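Local coordinates for packaging protein UL32 (Human herpesvirus 8 type M, PDB 6XF9) that binds zinc, assembles into a pentameric ring required for packaging of herpesviral genomes, and probably helps bring new capsids to nuclear replication compartments, at residues 444-447 with 448-452. Residues are numbered along the deposited sequence; the frame is centred on the assembly and turned at random.
Sequences ELTA and QLKRH. With ZN (zinc ion), chain Q.
The last turns of helix 435-451 run into a zinc site, and Glu444 and Gln448 meet one turn apart on the way there. Gln448 NE2 donates to Glu444 OE2 at 2.9 Å nearly along the C-O axis, but the bond is bent (142° at the hydrogen). Carboxylate and amide planes stand 68° apart. Glu444 gets there by swinging CG anti to its own N (chi1 -176°) and then bending at chi2, bringing OE2 beside NE2. The other end of the same amide, Gln448 OE1, takes a weak bond from Arg451 NH1 at the guanidinium edge, 2.7 Å away.

Second-shell support for the metal comes from the backbone of this C-terminal turn: Gln448 O accepts from both His452 N and His452 ND1. Gln448 O lies in the imidazole plane 2.8 Å from His452 ND1, which stands above the carbonyl plane. This bond on one side and the zinc ion on NE2 together hold the ring's rotation; the other ligands are Cys191, Cys192 and Cys415. Leu445 CD1 packs on Leu449 CG at 3.8 Å, and Leu445 touches Phe425 of helix 416-430. Thr446 CG2 lies alongside Lys450 CE at 3.7 Å, and Thr446 OG1 bonds to Ile442 O.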
ATOM      1  N   GLU D 444     -10.927  15.125  -2.280  1.00 53.70           N
ATOM      2  CA  GLU D 444     -12.006  15.194  -3.275  1.00 53.75           C
ATOM      3  C   GLU D 444     -12.662  16.575  -3.292  1.00 53.45           C
ATOM      4  O   GLU D 444     -13.064  17.069  -4.347  1.00 53.52           O
ATOM      5  CB  GLU D 444     -13.050  14.109  -3.011  1.00 54.07           C
ATOM      6  CG  GLU D 444     -14.167  14.039  -4.042  1.00 54.40           C
ATOM      7  CD  GLU D 444     -13.684  13.748  -5.462  1.00 54.82           C
ATOM      8  OE1 GLU D 444     -12.586  13.171  -5.609  1.00 54.98           O
ATOM      9  OE2 GLU D 444     -14.423  14.061  -6.435  1.00 55.10           O
ATOM     10  N   LEU D 445     -12.818  17.194  -2.127  1.00 40.25           N
ATOM     11  CA  LEU D 445     -13.408  18.524  -2.069  1.00 39.93           C
ATOM     12  C   LEU D 445     -12.523  19.558  -2.738  1.00 40.14           C
ATOM     13  O   LEU D 445     -13.019  20.489  -3.379  1.00 40.42           O
ATOM     14  CB  LEU D 445     -13.667  18.900  -0.617  1.00 40.27           C
ATOM     15  CG  LEU D 445     -14.064  20.349  -0.369  1.00 40.39           C
ATOM     16  CD1 LEU D 445     -15.296  20.746  -1.183  1.00 40.12           C
ATOM     17  CD2 LEU D 445     -14.351  20.467   1.094  1.00 40.74           C
ATOM     18  N   THR D 446     -11.210  19.459  -2.562  1.00 44.07           N
ATOM     19  CA  THR D 446     -10.330  20.393  -3.257  1.00 44.42           C
ATOM     20  C   THR D 446     -10.437  20.236  -4.765  1.00 44.54           C
ATOM     21  O   THR D 446     -10.462  21.229  -5.499  1.00 45.15           O
ATOM     22  CB  THR D 446      -8.897  20.201  -2.800  1.00 44.60           C
ATOM     23  OG1 THR D 446      -8.849  20.336  -1.376  1.00 44.85           O
ATOM     24  CG2 THR D 446      -8.038  21.267  -3.402  1.00 45.57           C
ATOM     25  N   ALA D 447     -10.489  18.991  -5.249  1.00 42.39           N
ATOM     26  CA  ALA D 447     -10.610  18.752  -6.687  1.00 42.55           C
ATOM     27  C   ALA D 447     -11.886  19.366  -7.232  1.00 42.82           C
ATOM     28  O   ALA D 447     -11.872  20.028  -8.273  1.00 43.48           O
ATOM     29  CB  ALA D 447     -10.562  17.258  -6.989  1.00 42.36           C
ATOM     30  N   GLN D 448     -13.013  19.161  -6.542  1.00 47.91           N
ATOM     31  CA  GLN D 448     -14.269  19.716  -7.036  1.00 47.80           C
ATOM     32  C   GLN D 448     -14.288  21.233  -6.939  1.00 48.04           C
ATOM     33  O   GLN D 448     -14.773  21.909  -7.851  1.00 48.71           O
ATOM     34  CB  GLN D 448     -15.428  19.134  -6.257  1.00 47.46           C
ATOM     35  CG  GLN D 448     -15.493  17.645  -6.343  1.00 47.68           C
ATOM     36  CD  GLN D 448     -16.057  17.170  -7.649  1.00 48.19           C
ATOM     37  OE1 GLN D 448     -16.384  17.966  -8.536  1.00 48.43           O
ATOM     38  NE2 GLN D 448     -16.202  15.855  -7.770  1.00 48.78           N
ATOM     39  N   LEU D 449     -13.737  21.796  -5.865  1.00 37.75           N
ATOM     40  CA  LEU D 449     -13.675  23.254  -5.774  1.00 38.37           C
ATOM     41  C   LEU D 449     -13.017  23.863  -7.004  1.00 39.38           C
ATOM     42  O   LEU D 449     -13.488  24.878  -7.525  1.00 40.20           O
ATOM     43  CB  LEU D 449     -12.932  23.682  -4.508  1.00 38.53           C
ATOM     44  CG  LEU D 449     -13.778  23.549  -3.261  1.00 37.89           C
ATOM     45  CD1 LEU D 449     -13.043  24.165  -2.114  1.00 38.54           C
ATOM     46  CD2 LEU D 449     -15.063  24.279  -3.515  1.00 37.90           C
ATOM     47  N   LYS D 450     -11.920  23.262  -7.486  1.00 58.71           N
ATOM     48  CA  LYS D 450     -11.237  23.832  -8.654  1.00 59.91           C
ATOM     49  C   LYS D 450     -12.056  23.601  -9.915  1.00 60.26           C
ATOM     50  O   LYS D 450     -12.156  24.483 -10.779  1.00 61.47           O
ATOM     51  CB  LYS D 450      -9.838  23.231  -8.802  1.00 59.88           C
ATOM     52  CG  LYS D 450      -8.954  23.511  -7.583  1.00 60.27           C
ATOM     53  CD  LYS D 450      -7.511  23.012  -7.731  1.00 60.74           C
ATOM     54  CE  LYS D 450      -6.743  23.072  -6.390  1.00 60.68           C
ATOM     55  NZ  LYS D 450      -6.592  24.446  -5.795  1.00 62.04           N
ATOM     56  N   ARG D 451     -12.650  22.410 -10.027  1.00 49.79           N
ATOM     57  CA  ARG D 451     -13.475  22.056 -11.172  1.00 49.97           C
ATOM     58  C   ARG D 451     -14.697  22.960 -11.305  1.00 50.33           C
ATOM     59  O   ARG D 451     -15.217  23.138 -12.412  1.00 51.27           O
ATOM     60  CB  ARG D 451     -13.869  20.589 -11.031  1.00 49.29           C
ATOM     61  CG  ARG D 451     -14.447  19.984 -12.246  1.00 50.13           C
ATOM     62  CD  ARG D 451     -14.448  18.491 -12.118  1.00 49.76           C
ATOM     63  NE  ARG D 451     -15.476  17.920 -12.969  1.00 50.56           N
ATOM     64  CZ  ARG D 451     -16.636  17.481 -12.494  1.00 50.60           C
ATOM     65  NH1 ARG D 451     -16.866  17.577 -11.180  1.00 49.58           N
ATOM     66  NH2 ARG D 451     -17.558  16.966 -13.324  1.00 51.55           N
ATOM     67  N   HIS D 452     -15.178  23.534 -10.201  1.00 49.06           N
ATOM     68  CA  HIS D 452     -16.337  24.422 -10.220  1.00 49.19           C
ATOM     69  C   HIS D 452     -15.939  25.889 -10.155  1.00 50.40           C
ATOM     70  O   HIS D 452     -16.801  26.740  -9.904  1.00 50.53           O
ATOM     71  CB  HIS D 452     -17.283  24.100  -9.069  1.00 47.86           C
ATOM     72  CG  HIS D 452     -17.968  22.782  -9.216  1.00 47.36           C
ATOM     73  ND1 HIS D 452     -17.391  21.598  -8.817  1.00 47.02           N
ATOM     74  CD2 HIS D 452     -19.173  22.455  -9.738  1.00 47.64           C
ATOM     75  CE1 HIS D 452     -18.210  20.597  -9.090  1.00 47.04           C
ATOM     76  NE2 HIS D 452     -19.298  21.091  -9.648  1.00 47.42           N
TER
HETATM   77 ZN    ZN Q 503     -21.133  20.294 -10.102  1.00 50.77          ZN